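Local coordinates for protein lipopolysaccharide heptosyltransferase 2 (Escherichia coli, PDB 1PSW) that transfers the second heptose unit from ADP-L-glycero-D-manno-heptose to heptosyl-Kdo2-lipid A during synthesis of the lipopolysaccharide core, at residues M36-A39 against W40-P43; V86-S90 against F91-L95; Y202-L205 against A206-I210; A341-L344 against Q345-A348. All blocks are in the same frame, centred on the assembly; numbering follows the deposited sequence.

In the fold
The enzyme is a GT-B glycosyltransferase with two Rossmann-like domains, each built on a parallel sheet of strand order 3-2-1-4-5-6. Contacts 1 and 2 lie at the ends of strands 32-37 and 83-86 of the first sheet. Their centres are about 16 Å apart, their nearest atoms about 7 Å. Contacts 3 and 4 lie in the second domain, on helices 199-211 and 332-347, with centres about 19 Å apart and nearest atoms about 5 Å. Contacts 2 and 4 are about 43 Å apart between centres, on opposite sides of the chain's centre. Contact 1 reaches across the domains, since Trp40 and Pro43 touch helix 252-260. No ligand marks the active site, which in GT-B enzymes lies between the domains.

Contact 1 of 4, residues M36-A39 against W40-P43; sequences MAPA and WCRP
Ala37 CB meets Cys41 CB at 3.6 Å, and this pair is the apolar centre of the turn. The turn leads from strand 32-37 into helix 42-45, within a beta-alpha-beta unit of the first Rossmann-like domain. Both residues are buried. Met14 of helix 11-27 also touches Ala37. The sulfur of Cys41 extends the patch, with SG 3.7 Å from CD of the Pro38 ring. Cys41 SG is turned anti to its carbonyl carbon (chi1 -73°). It thereby also comes over one face of the Trp40 indole, 3.4 Å above the plane and displaced toward the rim. Trp40 and Pro38 lie side by side and point the same way. The pyrrole side of the indole meets the proline ring, and Pro38 CB is 3.2 Å from Trp40 NE1. Pro38 approaches the indole obliquely. Beyond the turn, Trp40 touches Val11 and also Leu252 of helix 252-260, so the loop packs against the second domain. Pro43 reaches the same helix.

The polar edge is made of backbone. Cys41 N donates to Pro38 O at 3.0 Å, and this bond closes the turn. The next bond runs one residue further on, from Arg42 N to Ala39 O. In both, the donor sits well above the carbonyl plane, so neither bond uses a lone pair direction. The Arg42 side chain leaves the turn, and only its first carbon stays close: Arg42 CB is 3.4 Å from Ala39 O. Pro43 CD lies close by, 3.6 Å from Ala39 O.

Contact 2 of 4, residues V86-S90 against F91-L95; sequences VLPNS and FKSAL
Ser90 and Ser93 face each other across a turn, and their hydroxyl groups hold it closed. Ser93 CB points at the 86-90 segment. Its OG donates to Ser90 O at 2.7 Å, tilted 28° from the carbonyl plane. The return bond comes from the backbone: Ser93 N donates to Ser90 OG at 3.2 Å. Ser90 OG is held between its own N and carbonyl carbon (chi1 75°), which swings it back over the start of the 3-10 turn 92-94. There it can accept from Ser93 N. Ser93 N also makes a weak bond to Ser90 O, so the backbone oxygen and the hydroxyl of Ser90 share one N-H. An alanine at Ser90 removes the hydroxyl, and Ser93 N would probably be left with the weak bond to the Ser90 carbonyl, so the turn would be held less firmly.

The apolar side chains close round the other side of Ser93. Val86 spreads its two methyls over consecutive residues: CG1 lies 3.3 Å from Ser93 OG, while CG2 meets Ala94 CB at 3.9 Å. Pro88 CB comes in beside CG1, 3.6 Å from Ser93 OG. The serine hydroxyl is thus bounded by a valine methyl, a proline ring and the carbonyl it binds.

The loop leaves strand 83-86 and leads into helix 95-99. Val86 and Pro88 rest on Ile6 of the neighbouring strand 2-6. Glu111 hydrogen-bonds to Phe91 N, Leu116 packs against Phe91 and Ala94, and Lys92 touches Arg69 of helix 66-75.

Contact 3 of 4, residues Y202-L205 against A206-I210; sequences YAEL and AKQLI
Glu204 and Gln208 meet one helical turn apart, with carboxylate and amide planes 64° apart. Glu204 OE2 comes 3.5 Å from Gln208 CG and nearly as close to the amide carbon. Gln208 bends at chi2 (-76°), which folds its amide back beside the carboxylate. The other oxygen, Glu204 OE1, takes a bond of 2.6 Å from a water. That water accepts from Lys207 NZ at 2.7 Å. On the buried side, Leu205 CG packs 4.0 Å from Leu209 CD1.

Four regular backbone bonds of helix 199-211 set these spacings, among them Gln208 N to Glu204 O and Leu209 N to Leu205 O. Phe185 of strand 182-186 supports both leucines from the sheet of the second Rossmann-like domain. Helix 332-347 packs alongside, where Gln333 touches Gln208 and Val335 touches Leu205. An alanine in place of Gln208 would probably open a gap beside Glu204 OE2, give that carboxylate oxygen more freedom and lose the touch on Gln333.

Glu204 and Lys207 are opposite charges with OE1 and NZ 4.7 Å apart. Their attraction is therefore probably relayed by the water rather than made directly.

Contact 4 of 4, residues A341-L344 against Q345-A348; sequences ALLL and QEEA
Leu342 lies alongside Gln345, the two side chains pointing the same way, and its CD2 methyl comes 3.9 Å from Gln345 OE1. They sit on the last turns of helix 332-347, the C-terminal helix of this GT-B enzyme. Gln345 CG stands anti to its backbone N (chi1 -179°). From there the extended chain runs back along the helix toward Leu342.

Leu343 and Glu346 make the next overlap, at an angle to each other. Leu343 CD2 is 4.2 Å from Glu346 OE1, a loose approach of a methyl to a carboxylate. A water bridges the two residues. It donates to Leu343 O at 2.9 Å and to Glu346 OE1 at the same distance, so it joins the backbone and the acid. The second carboxylate oxygen, Glu346 OE2, forms a salt bridge with Arg281. This pair ties the end of the helix to the chain just ahead of strand 283-287. Lys263 and Pro282 also touch Glu346, while Tyr214 and Lys263 pack on Leu343. The anionic form of Glu346 is probably favoured by these basic neighbours.

Glu347 points back at the preceding turn. Its CG lies 3.2 Å from Leu343 O, and that oxygen also accepts the backbone bond from Glu347 N. Leu343 O therefore has two donors, the water and an amide. The other backbone bonds keep the helical pattern up to the chain end. The last is Ala348 N to Leu344 O, 2.9 Å long, with the donor nitrogen lying nearly along the C=O axis.

Contact 1 of 4, residues M36-A39 against W40-P43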
# COMPACT_ATOMS: atom_id res chain seq x y z
N MSE A 36 16.00 -2.42 0.02
CA MSE A 36 16.18 -3.24 -1.17
C MSE A 36 14.84 -3.86 -1.51
O MSE A 36 14.23 -4.55 -0.69
CB MSE A 36 17.20 -4.34 -0.92
CG MSE A 36 17.50 -5.16 -2.16
SE MSE A 36 18.68 -6.66 -1.81
CE MSE A 36 20.33 -5.71 -1.69
N ALA A 37 14.37 -3.60 -2.73
CA ALA A 37 13.09 -4.12 -3.20
C ALA A 37 13.12 -4.18 -4.73
O ALA A 37 14.03 -3.66 -5.36
CB ALA A 37 11.95 -3.21 -2.73
N PRO A 38 12.12 -4.85 -5.34
CA PRO A 38 12.08 -4.95 -6.80
C PRO A 38 12.14 -3.56 -7.43
O PRO A 38 11.87 -2.56 -6.77
CB PRO A 38 10.75 -5.64 -7.05
CG PRO A 38 10.61 -6.53 -5.87
CD PRO A 38 11.04 -5.64 -4.73
N ALA A 39 12.49 -3.52 -8.71
CA ALA A 39 12.60 -2.26 -9.45
C ALA A 39 11.31 -1.43 -9.38
O ALA A 39 11.35 -0.24 -9.12
CB ALA A 39 12.96 -2.54 -10.90
N TRP A 40 10.17 -2.08 -9.60
CA TRP A 40 8.89 -1.37 -9.58
C TRP A 40 8.55 -0.75 -8.23
O TRP A 40 7.62 0.06 -8.13
CB TRP A 40 7.76 -2.30 -10.02
CG TRP A 40 7.60 -3.50 -9.15
CD1 TRP A 40 8.18 -4.72 -9.32
CD2 TRP A 40 6.81 -3.59 -7.96
NE1 TRP A 40 7.80 -5.57 -8.31
CE2 TRP A 40 6.96 -4.91 -7.46
CE3 TRP A 40 5.99 -2.70 -7.27
CZ2 TRP A 40 6.32 -5.34 -6.30
CZ3 TRP A 40 5.35 -3.13 -6.11
CH2 TRP A 40 5.52 -4.45 -5.64
N CYS A 41 9.29 -1.12 -7.19
CA CYS A 41 9.05 -0.57 -5.86
C CYS A 41 9.75 0.77 -5.66
O CYS A 41 9.31 1.59 -4.84
CB CYS A 41 9.53 -1.54 -4.77
SG CYS A 41 8.50 -3.01 -4.55
N ARG A 42 10.82 1.00 -6.40
CA ARG A 42 11.56 2.24 -6.26
C ARG A 42 10.70 3.50 -6.26
O ARG A 42 10.91 4.40 -5.46
CB ARG A 42 12.64 2.37 -7.34
CG ARG A 42 13.39 3.70 -7.28
CD ARG A 42 14.89 3.53 -7.17
NE ARG A 42 15.56 4.82 -6.99
CZ ARG A 42 16.88 4.98 -7.01
NH1 ARG A 42 17.68 3.94 -7.20
NH2 ARG A 42 17.40 6.19 -6.83
N PRO A 43 9.71 3.58 -7.18
CA PRO A 43 8.86 4.77 -7.24
C PRO A 43 8.16 5.11 -5.92
O PRO A 43 8.11 6.27 -5.51
CB PRO A 43 7.87 4.43 -8.35
CG PRO A 43 8.69 3.58 -9.26
CD PRO A 43 9.40 2.67 -8.29

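Contact 2 of 4, residues V86-S90 against F91-L95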
# COMPACT_ATOMS: atom_id res chain seq x y z
N VAL A 86 14.82 -7.88 7.85
CA VAL A 86 14.24 -8.65 6.76
C VAL A 86 12.74 -8.71 6.97
O VAL A 86 12.27 -9.31 7.95
CB VAL A 86 14.84 -10.08 6.70
CG1 VAL A 86 14.32 -10.83 5.49
CG2 VAL A 86 16.36 -10.00 6.66
N LEU A 87 11.98 -8.09 6.07
CA LEU A 87 10.52 -8.04 6.20
C LEU A 87 9.77 -9.19 5.54
O LEU A 87 8.74 -9.63 6.04
CB LEU A 87 10.01 -6.68 5.70
CG LEU A 87 10.64 -5.49 6.44
CD1 LEU A 87 10.00 -4.17 5.98
CD2 LEU A 87 10.45 -5.67 7.95
N PRO A 88 10.26 -9.68 4.39
CA PRO A 88 9.54 -10.79 3.77
C PRO A 88 9.70 -12.00 4.69
O PRO A 88 10.53 -11.97 5.60
CB PRO A 88 10.28 -10.98 2.44
CG PRO A 88 10.79 -9.60 2.14
CD PRO A 88 11.29 -9.15 3.48
N ASN A 89 8.91 -13.05 4.48
CA ASN A 89 9.01 -14.23 5.32
C ASN A 89 9.84 -15.34 4.67
O ASN A 89 10.29 -16.25 5.35
CB ASN A 89 7.61 -14.78 5.64
CG ASN A 89 6.87 -13.93 6.65
OD1 ASN A 89 7.27 -13.83 7.81
ND2 ASN A 89 5.77 -13.31 6.22
N SER A 90 10.05 -15.24 3.36
CA SER A 90 10.81 -16.26 2.64
C SER A 90 12.20 -16.46 3.23
O SER A 90 12.82 -15.53 3.75
CB SER A 90 10.93 -15.89 1.17
OG SER A 90 11.87 -14.85 0.99
N PHE A 91 12.67 -17.70 3.14
CA PHE A 91 13.99 -18.05 3.63
C PHE A 91 15.08 -17.31 2.86
O PHE A 91 15.95 -16.68 3.46
CB PHE A 91 14.19 -19.57 3.48
CG PHE A 91 15.62 -19.99 3.40
CD1 PHE A 91 16.46 -19.92 4.51
CD2 PHE A 91 16.15 -20.44 2.19
CE1 PHE A 91 17.79 -20.29 4.43
CE2 PHE A 91 17.48 -20.82 2.10
CZ PHE A 91 18.31 -20.74 3.21
N LYS A 92 15.02 -17.38 1.54
CA LYS A 92 16.02 -16.74 0.69
C LYS A 92 16.12 -15.22 0.87
O LYS A 92 17.18 -14.64 0.63
CB LYS A 92 15.73 -17.05 -0.78
CG LYS A 92 14.46 -16.42 -1.31
CD LYS A 92 14.22 -16.80 -2.76
CE LYS A 92 13.05 -16.01 -3.34
NZ LYS A 92 12.79 -16.34 -4.78
N SER A 93 15.04 -14.59 1.31
CA SER A 93 15.06 -13.13 1.49
C SER A 93 16.05 -12.66 2.55
O SER A 93 16.49 -11.52 2.52
CB SER A 93 13.65 -12.61 1.83
OG SER A 93 13.28 -12.92 3.17
N ALA A 94 16.42 -13.54 3.48
CA ALA A 94 17.37 -13.16 4.52
C ALA A 94 18.82 -13.53 4.19
O ALA A 94 19.71 -13.37 5.02
CB ALA A 94 16.96 -13.77 5.85
N LEU A 95 19.05 -14.01 2.97
CA LEU A 95 20.40 -14.40 2.56
C LEU A 95 21.34 -13.22 2.35
O LEU A 95 22.45 -13.20 2.89
CB LEU A 95 20.33 -15.24 1.28
CG LEU A 95 19.85 -16.69 1.46
CD1 LEU A 95 19.68 -17.36 0.11
CD2 LEU A 95 20.87 -17.45 2.32

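Contact 3 of 4, residues Y202-L205 against A206-I210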
# COMPACT_ATOMS: atom_id res chain seq x y z
N TYR A 202 -18.82 -1.04 -10.47
CA TYR A 202 -17.98 0.15 -10.59
C TYR A 202 -18.50 1.03 -11.73
O TYR A 202 -18.48 2.25 -11.62
CB TYR A 202 -16.51 -0.23 -10.86
CG TYR A 202 -15.68 -0.47 -9.60
CD1 TYR A 202 -15.38 0.58 -8.72
CD2 TYR A 202 -15.22 -1.75 -9.28
CE1 TYR A 202 -14.63 0.37 -7.55
CE2 TYR A 202 -14.47 -1.97 -8.11
CZ TYR A 202 -14.19 -0.92 -7.26
OH TYR A 202 -13.46 -1.14 -6.10
N ALA A 203 -18.99 0.41 -12.80
CA ALA A 203 -19.51 1.17 -13.94
C ALA A 203 -20.75 1.96 -13.55
O ALA A 203 -20.88 3.14 -13.89
CB ALA A 203 -19.82 0.23 -15.10
N GLU A 204 -21.67 1.30 -12.85
CA GLU A 204 -22.90 1.95 -12.41
C GLU A 204 -22.56 3.11 -11.48
O GLU A 204 -23.16 4.19 -11.56
CB GLU A 204 -23.79 0.93 -11.68
CG GLU A 204 -25.06 1.49 -11.05
CD GLU A 204 -25.92 2.26 -12.04
OE1 GLU A 204 -26.20 1.72 -13.14
OE2 GLU A 204 -26.33 3.39 -11.72
N LEU A 205 -21.60 2.90 -10.58
CA LEU A 205 -21.19 3.96 -9.66
C LEU A 205 -20.59 5.14 -10.42
O LEU A 205 -20.80 6.29 -10.05
CB LEU A 205 -20.17 3.43 -8.64
CG LEU A 205 -19.68 4.46 -7.60
CD1 LEU A 205 -20.87 5.03 -6.84
CD2 LEU A 205 -18.70 3.81 -6.63
N ALA A 206 -19.84 4.84 -11.47
CA ALA A 206 -19.23 5.90 -12.27
C ALA A 206 -20.32 6.74 -12.95
O ALA A 206 -20.23 7.97 -12.99
CB ALA A 206 -18.29 5.30 -13.31
N LYS A 207 -21.35 6.08 -13.47
CA LYS A 207 -22.44 6.80 -14.14
C LYS A 207 -23.10 7.76 -13.16
O LYS A 207 -23.41 8.90 -13.50
CB LYS A 207 -23.50 5.82 -14.65
CG LYS A 207 -23.01 4.87 -15.71
CD LYS A 207 -24.11 3.92 -16.15
CE LYS A 207 -23.57 2.94 -17.16
NZ LYS A 207 -24.55 1.88 -17.51
N GLN A 208 -23.32 7.28 -11.94
CA GLN A 208 -23.94 8.08 -10.90
C GLN A 208 -23.07 9.28 -10.51
O GLN A 208 -23.58 10.38 -10.30
CB GLN A 208 -24.18 7.23 -9.66
CG GLN A 208 -25.11 6.05 -9.86
CD GLN A 208 -26.57 6.45 -9.93
OE1 GLN A 208 -27.04 6.96 -10.95
NE2 GLN A 208 -27.28 6.26 -8.83
N LEU A 209 -21.77 9.05 -10.40
CA LEU A 209 -20.83 10.12 -10.02
C LEU A 209 -20.67 11.17 -11.12
O LEU A 209 -20.63 12.37 -10.85
CB LEU A 209 -19.47 9.52 -9.66
CG LEU A 209 -19.41 8.78 -8.31
CD1 LEU A 209 -18.07 8.06 -8.14
CD2 LEU A 209 -19.63 9.78 -7.19
N ILE A 210 -20.58 10.71 -12.36
CA ILE A 210 -20.44 11.62 -13.49
C ILE A 210 -21.70 12.47 -13.57
O ILE A 210 -21.66 13.65 -13.94
CB ILE A 210 -20.25 10.83 -14.79
CG1 ILE A 210 -18.88 10.15 -14.75
CG2 ILE A 210 -20.40 11.74 -16.00
CD1 ILE A 210 -18.64 9.16 -15.86
O HOH W 1 -25.06 0.64 -15.18

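Contact 4 of 4, residues A341-L344 against Q345-A348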
# COMPACT_ATOMS: atom_id res chain seq x y z
N ALA A 341 -21.33 11.22 1.56
CA ALA A 341 -21.23 11.68 2.95
C ALA A 341 -19.82 12.16 3.26
O ALA A 341 -19.63 13.23 3.83
CB ALA A 341 -21.63 10.57 3.91
N LEU A 342 -18.83 11.36 2.89
CA LEU A 342 -17.43 11.70 3.12
C LEU A 342 -17.03 12.89 2.25
O LEU A 342 -16.19 13.70 2.65
CB LEU A 342 -16.53 10.51 2.81
CG LEU A 342 -16.63 9.27 3.71
CD1 LEU A 342 -15.77 8.15 3.12
CD2 LEU A 342 -16.16 9.60 5.13
N LEU A 343 -17.61 12.99 1.06
CA LEU A 343 -17.29 14.10 0.18
C LEU A 343 -17.82 15.39 0.79
O LEU A 343 -17.18 16.44 0.67
CB LEU A 343 -17.90 13.87 -1.21
CG LEU A 343 -17.16 12.85 -2.09
CD1 LEU A 343 -18.02 12.45 -3.27
CD2 LEU A 343 -15.85 13.45 -2.56
N LEU A 344 -18.97 15.32 1.45
CA LEU A 344 -19.56 16.50 2.08
C LEU A 344 -18.68 16.98 3.23
O LEU A 344 -18.39 18.17 3.35
CB LEU A 344 -20.96 16.17 2.62
CG LEU A 344 -21.63 17.31 3.39
CD1 LEU A 344 -22.08 18.40 2.42
CD2 LEU A 344 -22.82 16.77 4.18
N GLN A 345 -18.25 16.04 4.08
CA GLN A 345 -17.39 16.33 5.22
C GLN A 345 -16.15 17.09 4.78
O GLN A 345 -15.74 18.07 5.40
CB GLN A 345 -16.95 15.03 5.90
CG GLN A 345 -16.06 15.22 7.12
CD GLN A 345 -15.19 13.99 7.42
OE1 GLN A 345 -15.61 12.85 7.23
NE2 GLN A 345 -13.98 14.23 7.92
N GLU A 346 -15.56 16.63 3.68
CA GLU A 346 -14.36 17.25 3.14
C GLU A 346 -14.61 18.70 2.70
O GLU A 346 -13.76 19.56 2.90
CB GLU A 346 -13.83 16.41 1.98
CG GLU A 346 -12.66 17.02 1.23
CD GLU A 346 -12.03 16.05 0.24
OE1 GLU A 346 -12.78 15.38 -0.50
OE2 GLU A 346 -10.78 15.99 0.19
N GLU A 347 -15.77 18.96 2.11
CA GLU A 347 -16.10 20.31 1.67
C GLU A 347 -16.33 21.23 2.86
O GLU A 347 -15.83 22.36 2.90
CB GLU A 347 -17.35 20.30 0.79
CG GLU A 347 -17.22 19.43 -0.45
CD GLU A 347 -18.44 19.49 -1.34
OE1 GLU A 347 -19.57 19.29 -0.83
OE2 GLU A 347 -18.28 19.74 -2.55
N ALA A 348 -17.08 20.74 3.85
CA ALA A 348 -17.38 21.52 5.04
C ALA A 348 -16.12 21.94 5.78
O ALA A 348 -15.07 21.29 5.58
CB ALA A 348 -18.28 20.70 5.96
OXT ALA A 348 -16.20 22.91 6.56
O HOH W 2 -15.13 16.96 -1.27